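Ribose 5-phosphate isomerase (Trypanosoma cruzi, PDB 3M1P) is a type B ribose 5-phosphate isomerase, probably interconverting ribose 5-phosphate and ribulose 5-phosphate, and assembles as a tetramer. Local coordinates at residues R3-G8 with D29-V34; I21-E26 with V119-I124. The protein carries 1 engineered substitution. All coordinates share one frame; numbering follows the deposited sequence.

Overall arrangement
Interaction 1 lies within the parallel sheet, and interaction 2 lies in the helical layer over one face of it. The first pairs strand 3-9 with strand 31-35, at one edge of the sheet within this chain. Backbone hydrogen bonds carry it, and it is only partly buried. The second packs helix 17-26 against helix 117-129. It is more buried and works through side chains: an aromatic face, aliphatic side chains and one salt bridge. The two contacts touch each other. F31 packs on V24, P33 packs on I21, and I7 meets both I21 and V24. Interaction 1 pairs the two strands of a crossover whose helix, 17-26, takes part in interaction 2.

Interaction 1. Residues R3-G8 with D29-V34; sequences RRVAIG and DEFVPV
R3 bends at chi2 (-140°) and again at chi3 (-52°), which lays its chain beside F31. F31 has CG anti to its carbonyl carbon, and its ring runs alongside the arginine. R3 CG comes within 3.7 Å of F31 CD1, approaching the ring obliquely. Farther out, F31 CE1 lies over one face of the R3 guanidinium, near its rim, with the two planes 35° apart. The charge of R3 is met by E63, through a salt bridge from NE. V5 CG2 touches the same ring at CD1, and L128 of helix 117-129 also packs on V5 and F31. Farther along this face, I7 CD1 packs alongside P33 CB at 3.6 Å.

R4 and V34 meet on the other face of the sheet. The R4 chain bends at chi3, and NH2 reaches V34 CG2 at 3.5 Å. R4 NH1 bonds to the backbone O of E61.

The backbones pair in parallel register, R3 with F31 through A6 with V34. R3 N donates to E30 O at 2.6 Å, almost in line with the carbonyl. V5 N then bonds V32 O at 2.8 Å, and I7 N bonds V34 O. Returning bonds run from V32 N to R3 O and from V34 N to V5 O. Neighbouring parallel strands joined through helix 17-26 form a beta-alpha-beta crossover, typical of a Rossmann-like alpha/beta sandwich.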
loop_
_atom_site.group_PDB
_atom_site.type_symbol
_atom_site.label_atom_id
_atom_site.label_comp_id
_atom_site.label_asym_id
_atom_site.label_seq_id
_atom_site.Cartn_x
_atom_site.Cartn_y
_atom_site.Cartn_z
ATOM N N ARG A 3 10.031 -22.132 -17.875
ATOM C CA ARG A 3 10.791 -21.446 -16.829
ATOM C C ARG A 3 10.339 -21.820 -15.425
ATOM O O ARG A 3 9.190 -21.573 -15.027
ATOM C CB ARG A 3 10.863 -19.921 -17.063
ATOM C CG ARG A 3 9.767 -19.313 -17.927
ATOM C CD ARG A 3 10.275 -18.228 -18.900
ATOM N NE ARG A 3 11.076 -17.175 -18.267
ATOM C CZ ARG A 3 10.881 -15.863 -18.410
ATOM N NH1 ARG A 3 9.908 -15.398 -19.183
ATOM N NH2 ARG A 3 11.680 -15.008 -17.786
ATOM N N ARG A 4 11.256 -22.455 -14.695
ATOM C CA ARG A 4 10.974 -22.987 -13.375
ATOM C C ARG A 4 10.925 -21.849 -12.367
ATOM O O ARG A 4 11.707 -20.909 -12.452
ATOM C CB ARG A 4 12.016 -24.037 -12.973
ATOM C CG ARG A 4 12.202 -25.169 -14.007
ATOM C CD ARG A 4 13.180 -26.218 -13.497
ATOM N NE ARG A 4 12.539 -27.124 -12.558
ATOM C CZ ARG A 4 13.095 -27.549 -11.428
ATOM N NH1 ARG A 4 14.315 -27.153 -11.087
ATOM N NH2 ARG A 4 12.434 -28.378 -10.647
ATOM N N VAL A 5 9.983 -21.943 -11.434
ATOM C CA VAL A 5 9.747 -20.914 -10.436
ATOM C C VAL A 5 9.625 -21.595 -9.080
ATOM O O VAL A 5 8.602 -22.204 -8.774
ATOM C CB VAL A 5 8.448 -20.104 -10.753
ATOM C CG1 VAL A 5 8.097 -19.117 -9.613
ATOM C CG2 VAL A 5 8.569 -19.377 -12.072
ATOM N N ALA A 6 10.663 -21.497 -8.256
ATOM C CA ALA A 6 10.619 -22.169 -6.955
ATOM C C ALA A 6 9.790 -21.370 -5.959
ATOM O O ALA A 6 9.911 -20.158 -5.882
ATOM C CB ALA A 6 12.034 -22.433 -6.417
ATOM N N ILE A 7 8.947 -22.059 -5.198
ATOM C CA ILE A 7 8.079 -21.398 -4.235
ATOM C C ILE A 7 8.407 -21.846 -2.811
ATOM O O ILE A 7 8.486 -23.045 -2.534
ATOM C CB ILE A 7 6.567 -21.645 -4.552
ATOM C CG1 ILE A 7 6.207 -21.115 -5.947
ATOM C CG2 ILE A 7 5.676 -21.020 -3.455
ATOM C CD1 ILE A 7 4.954 -21.747 -6.577
ATOM N N GLY A 8 8.605 -20.881 -1.913
ATOM C CA GLY A 8 8.762 -21.177 -0.485
ATOM C C GLY A 8 7.848 -20.321 0.378
ATOM O O GLY A 8 7.436 -19.238 -0.037
ATOM N N ASP A 29 1.569 -20.579 -19.328
ATOM C CA ASP A 29 1.942 -21.992 -19.432
ATOM C C ASP A 29 3.456 -22.237 -19.404
ATOM O O ASP A 29 3.903 -23.311 -19.008
ATOM C CB ASP A 29 1.378 -22.576 -20.726
ATOM C CG ASP A 29 -0.136 -22.623 -20.741
ATOM O OD1 ASP A 29 -0.775 -22.280 -19.716
ATOM O OD2 ASP A 29 -0.684 -23.013 -21.794
ATOM N N GLU A 30 4.239 -21.252 -19.826
ATOM C CA GLU A 30 5.695 -21.366 -19.764
ATOM C C GLU A 30 6.291 -21.312 -18.343
ATOM O O GLU A 30 7.486 -21.542 -18.180
ATOM C CB GLU A 30 6.374 -20.317 -20.641
ATOM C CG GLU A 30 6.402 -18.918 -20.026
ATOM C CD GLU A 30 5.309 -18.016 -20.570
ATOM O OE1 GLU A 30 4.121 -18.424 -20.585
ATOM O OE2 GLU A 30 5.657 -16.898 -20.999
ATOM N N PHE A 31 5.483 -20.995 -17.335
ATOM C CA PHE A 31 5.979 -20.894 -15.960
ATOM C C PHE A 31 5.621 -22.137 -15.151
ATOM O O PHE A 31 4.451 -22.450 -14.979
ATOM C CB PHE A 31 5.449 -19.620 -15.271
ATOM C CG PHE A 31 5.901 -18.347 -15.932
ATOM C CD1 PHE A 31 7.178 -17.834 -15.691
ATOM C CD2 PHE A 31 5.057 -17.664 -16.810
ATOM C CE1 PHE A 31 7.605 -16.659 -16.316
ATOM C CE2 PHE A 31 5.469 -16.502 -17.438
ATOM C CZ PHE A 31 6.746 -15.991 -17.197
ATOM N N VAL A 32 6.633 -22.833 -14.644
ATOM C CA VAL A 32 6.409 -24.069 -13.885
ATOM C C VAL A 32 6.680 -23.901 -12.391
ATOM O O VAL A 32 7.834 -23.705 -11.995
ATOM C CB VAL A 32 7.276 -25.247 -14.422
ATOM C CG1 VAL A 32 6.867 -26.560 -13.749
ATOM C CG2 VAL A 32 7.188 -25.344 -15.956
ATOM N N PRO A 33 5.626 -23.986 -11.553
ATOM C CA PRO A 33 5.842 -23.889 -10.111
ATOM C C PRO A 33 6.537 -25.131 -9.547
ATOM O O PRO A 33 6.201 -26.270 -9.918
ATOM C CB PRO A 33 4.429 -23.758 -9.536
ATOM C CG PRO A 33 3.521 -24.285 -10.576
ATOM C CD PRO A 33 4.201 -24.165 -11.899
ATOM N N VAL A 34 7.511 -24.888 -8.678
ATOM C CA VAL A 34 8.250 -25.934 -7.985
ATOM C C VAL A 34 8.071 -25.623 -6.514
ATOM O O VAL A 34 8.735 -24.741 -5.955
ATOM C CB VAL A 34 9.765 -25.927 -8.381
ATOM C CG1 VAL A 34 10.519 -27.071 -7.712
ATOM C CG2 VAL A 34 9.935 -25.982 -9.896
#

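Interaction 2. Residues I21-E26 with V119-I124; sequences ILYVKE and VIREII
The Y23 ring has R121 over one face and E26 OE1 at its edge, in plane. R121 CB sits above the ring centre, 3.5 Å from the centroid of Y23, as a CH-pi contact almost on the ring normal. R121 CG comes down over the same face and is 3.3 Å from Y23 CD1. I124 CD1 lies at the ring edge, near its plane.

The guanidinium of R121 stands almost upright to the tyrosine ring, with the planes 85° apart. E26 OE1 lies at its edge, in plane. R121 CG is anti to the backbone N (chi1 -177°), and the chain stays extended as far as NE, so it crosses the ring and brings the guanidinium to E26. There R121 NE donates to E26 OE1 at 3.0 Å, meeting the oxygen from above the carboxylate plane. R121 NH2 lies only 2.4 Å from E26 OE2; that bond is very short, and its exact length is doubtful. A weak third bond joins NE to OE2.

The two helices, 17-26 and 117-129, pack side by side on one face of the parallel sheet in this Rossmann-like alpha/beta sandwich. The axes of their short segments come within 9.0 Å and cross at -44°.

Toward the sheet the contact is apolar. I124 CG2 meets V24 CG2 at 3.9 Å and also touches Y23 CB. V24 also packs on L128. I120 CG2 approaches Y23 CD2 obliquely at 4.3 Å, and I120 also packs on V110 of strand 107-111. Helix 117-129 reaches a subunit interface as well: E122 OE2 hydrogen-bonds to ND1 of H93 of a neighbouring subunit.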
loop_
_atom_site.group_PDB
_atom_site.type_symbol
_atom_site.label_atom_id
_atom_site.label_comp_id
_atom_site.label_asym_id
_atom_site.label_seq_id
_atom_site.Cartn_x
_atom_site.Cartn_y
_atom_site.Cartn_z
ATOM N N ILE A 21 1.042 -21.470 -6.119
ATOM C CA ILE A 21 1.230 -22.422 -7.227
ATOM C C ILE A 21 0.338 -22.022 -8.410
ATOM O O ILE A 21 0.812 -21.870 -9.540
ATOM C CB ILE A 21 0.954 -23.898 -6.785
ATOM C CG1 ILE A 21 2.027 -24.373 -5.802
ATOM C CG2 ILE A 21 0.871 -24.834 -8.005
ATOM C CD1 ILE A 21 1.661 -25.637 -5.012
ATOM N N LEU A 22 -0.944 -21.811 -8.120
ATOM C CA LEU A 22 -1.902 -21.350 -9.118
ATOM C C LEU A 22 -1.513 -20.010 -9.767
ATOM O O LEU A 22 -1.569 -19.883 -10.989
ATOM C CB LEU A 22 -3.316 -21.292 -8.518
ATOM C CG LEU A 22 -4.439 -20.823 -9.449
ATOM C CD1 LEU A 22 -4.592 -21.759 -10.654
ATOM C CD2 LEU A 22 -5.785 -20.656 -8.714
ATOM N N TYR A 23 -1.108 -19.020 -8.968
ATOM C CA TYR A 23 -0.757 -17.687 -9.529
ATOM C C TYR A 23 0.426 -17.747 -10.511
ATOM O O TYR A 23 0.470 -17.000 -11.499
ATOM C CB TYR A 23 -0.497 -16.636 -8.426
ATOM C CG TYR A 23 -1.636 -16.473 -7.428
ATOM C CD1 TYR A 23 -2.969 -16.720 -7.806
ATOM C CD2 TYR A 23 -1.389 -16.076 -6.113
ATOM C CE1 TYR A 23 -4.011 -16.579 -6.906
ATOM C CE2 TYR A 23 -2.429 -15.927 -5.202
ATOM C CZ TYR A 23 -3.742 -16.183 -5.606
ATOM O OH TYR A 23 -4.790 -16.041 -4.728
ATOM N N VAL A 24 1.375 -18.635 -10.227
ATOM C CA VAL A 24 2.519 -18.854 -11.113
ATOM C C VAL A 24 2.046 -19.408 -12.463
ATOM O O VAL A 24 2.433 -18.906 -13.522
ATOM C CB VAL A 24 3.570 -19.786 -10.450
ATOM C CG1 VAL A 24 4.650 -20.187 -11.451
ATOM C CG2 VAL A 24 4.185 -19.097 -9.222
ATOM N N LYS A 25 1.187 -20.425 -12.412
ATOM C CA LYS A 25 0.574 -20.966 -13.629
ATOM C C LYS A 25 -0.221 -19.904 -14.384
ATOM O O LYS A 25 -0.189 -19.866 -15.614
ATOM C CB LYS A 25 -0.317 -22.167 -13.300
ATOM C CG LYS A 25 0.451 -23.384 -12.840
ATOM C CD LYS A 25 -0.483 -24.485 -12.418
ATOM C CE LYS A 25 0.304 -25.744 -12.131
ATOM N NZ LYS A 25 -0.456 -26.616 -11.203
ATOM N N GLU A 26 -0.907 -19.027 -13.651
ATOM C CA GLU A 26 -1.726 -17.987 -14.294
ATOM C C GLU A 26 -0.908 -16.993 -15.108
ATOM O O GLU A 26 -1.413 -16.443 -16.083
ATOM C CB GLU A 26 -2.585 -17.236 -13.279
ATOM C CG GLU A 26 -3.677 -18.065 -12.642
ATOM C CD GLU A 26 -4.710 -17.192 -11.968
ATOM O OE1 GLU A 26 -4.891 -17.299 -10.736
ATOM O OE2 GLU A 26 -5.334 -16.381 -12.686
ATOM N N VAL A 119 -3.896 -9.117 -4.567
ATOM C CA VAL A 119 -2.738 -8.281 -4.873
ATOM C C VAL A 119 -1.486 -9.150 -4.984
ATOM O O VAL A 119 -0.639 -8.907 -5.841
ATOM C CB VAL A 119 -2.565 -7.124 -3.857
ATOM C CG1 VAL A 119 -1.307 -6.293 -4.140
ATOM C CG2 VAL A 119 -3.803 -6.223 -3.889
ATOM N N ILE A 120 -1.390 -10.177 -4.138
ATOM C CA ILE A 120 -0.289 -11.135 -4.226
ATOM C C ILE A 120 -0.331 -11.804 -5.593
ATOM O O ILE A 120 0.693 -11.910 -6.269
ATOM C CB ILE A 120 -0.317 -12.182 -3.073
ATOM C CG1 ILE A 120 0.089 -11.517 -1.754
ATOM C CG2 ILE A 120 0.627 -13.364 -3.389
ATOM C CD1 ILE A 120 -0.094 -12.393 -0.483
ATOM N N ARG A 121 -1.532 -12.213 -6.004
ATOM C CA ARG A 121 -1.762 -12.738 -7.344
ATOM C C ARG A 121 -1.206 -11.798 -8.426
ATOM O O ARG A 121 -0.430 -12.216 -9.283
ATOM C CB ARG A 121 -3.257 -13.008 -7.568
ATOM C CG ARG A 121 -3.542 -13.632 -8.936
ATOM C CD ARG A 121 -5.034 -13.883 -9.166
ATOM N NE ARG A 121 -5.266 -14.314 -10.545
ATOM C CZ ARG A 121 -5.406 -13.488 -11.579
ATOM N NH1 ARG A 121 -5.350 -12.177 -11.401
ATOM N NH2 ARG A 121 -5.591 -13.975 -12.804
ATOM N N GLU A 122 -1.599 -10.523 -8.354
ATOM C CA GLU A 122 -1.176 -9.505 -9.290
ATOM C C GLU A 122 0.339 -9.309 -9.260
ATOM O O GLU A 122 0.975 -9.184 -10.312
ATOM C CB GLU A 122 -1.880 -8.189 -8.956
ATOM C CG GLU A 122 -1.664 -7.070 -9.964
ATOM C CD GLU A 122 -2.295 -5.776 -9.509
ATOM O OE1 GLU A 122 -1.872 -5.243 -8.467
ATOM O OE2 GLU A 122 -3.225 -5.308 -10.171
ATOM N N ILE A 123 0.909 -9.283 -8.053
ATOM C CA ILE A 123 2.356 -9.174 -7.872
ATOM C C ILE A 123 3.092 -10.335 -8.570
ATOM O O ILE A 123 4.024 -10.105 -9.344
ATOM C CB ILE A 123 2.720 -9.107 -6.375
ATOM C CG1 ILE A 123 2.297 -7.762 -5.780
ATOM C CG2 ILE A 123 4.234 -9.360 -6.119
ATOM C CD1 ILE A 123 2.348 -7.755 -4.262
ATOM N N ILE A 124 2.668 -11.571 -8.308
ATOM C CA ILE A 124 3.356 -12.737 -8.874
ATOM C C ILE A 124 3.300 -12.725 -10.401
ATOM O O ILE A 124 4.318 -12.897 -11.055
ATOM C CB ILE A 124 2.838 -14.076 -8.258
ATOM C CG1 ILE A 124 3.361 -14.201 -6.825
ATOM C CG2 ILE A 124 3.275 -15.307 -9.102
ATOM C CD1 ILE A 124 2.669 -15.267 -6.012
#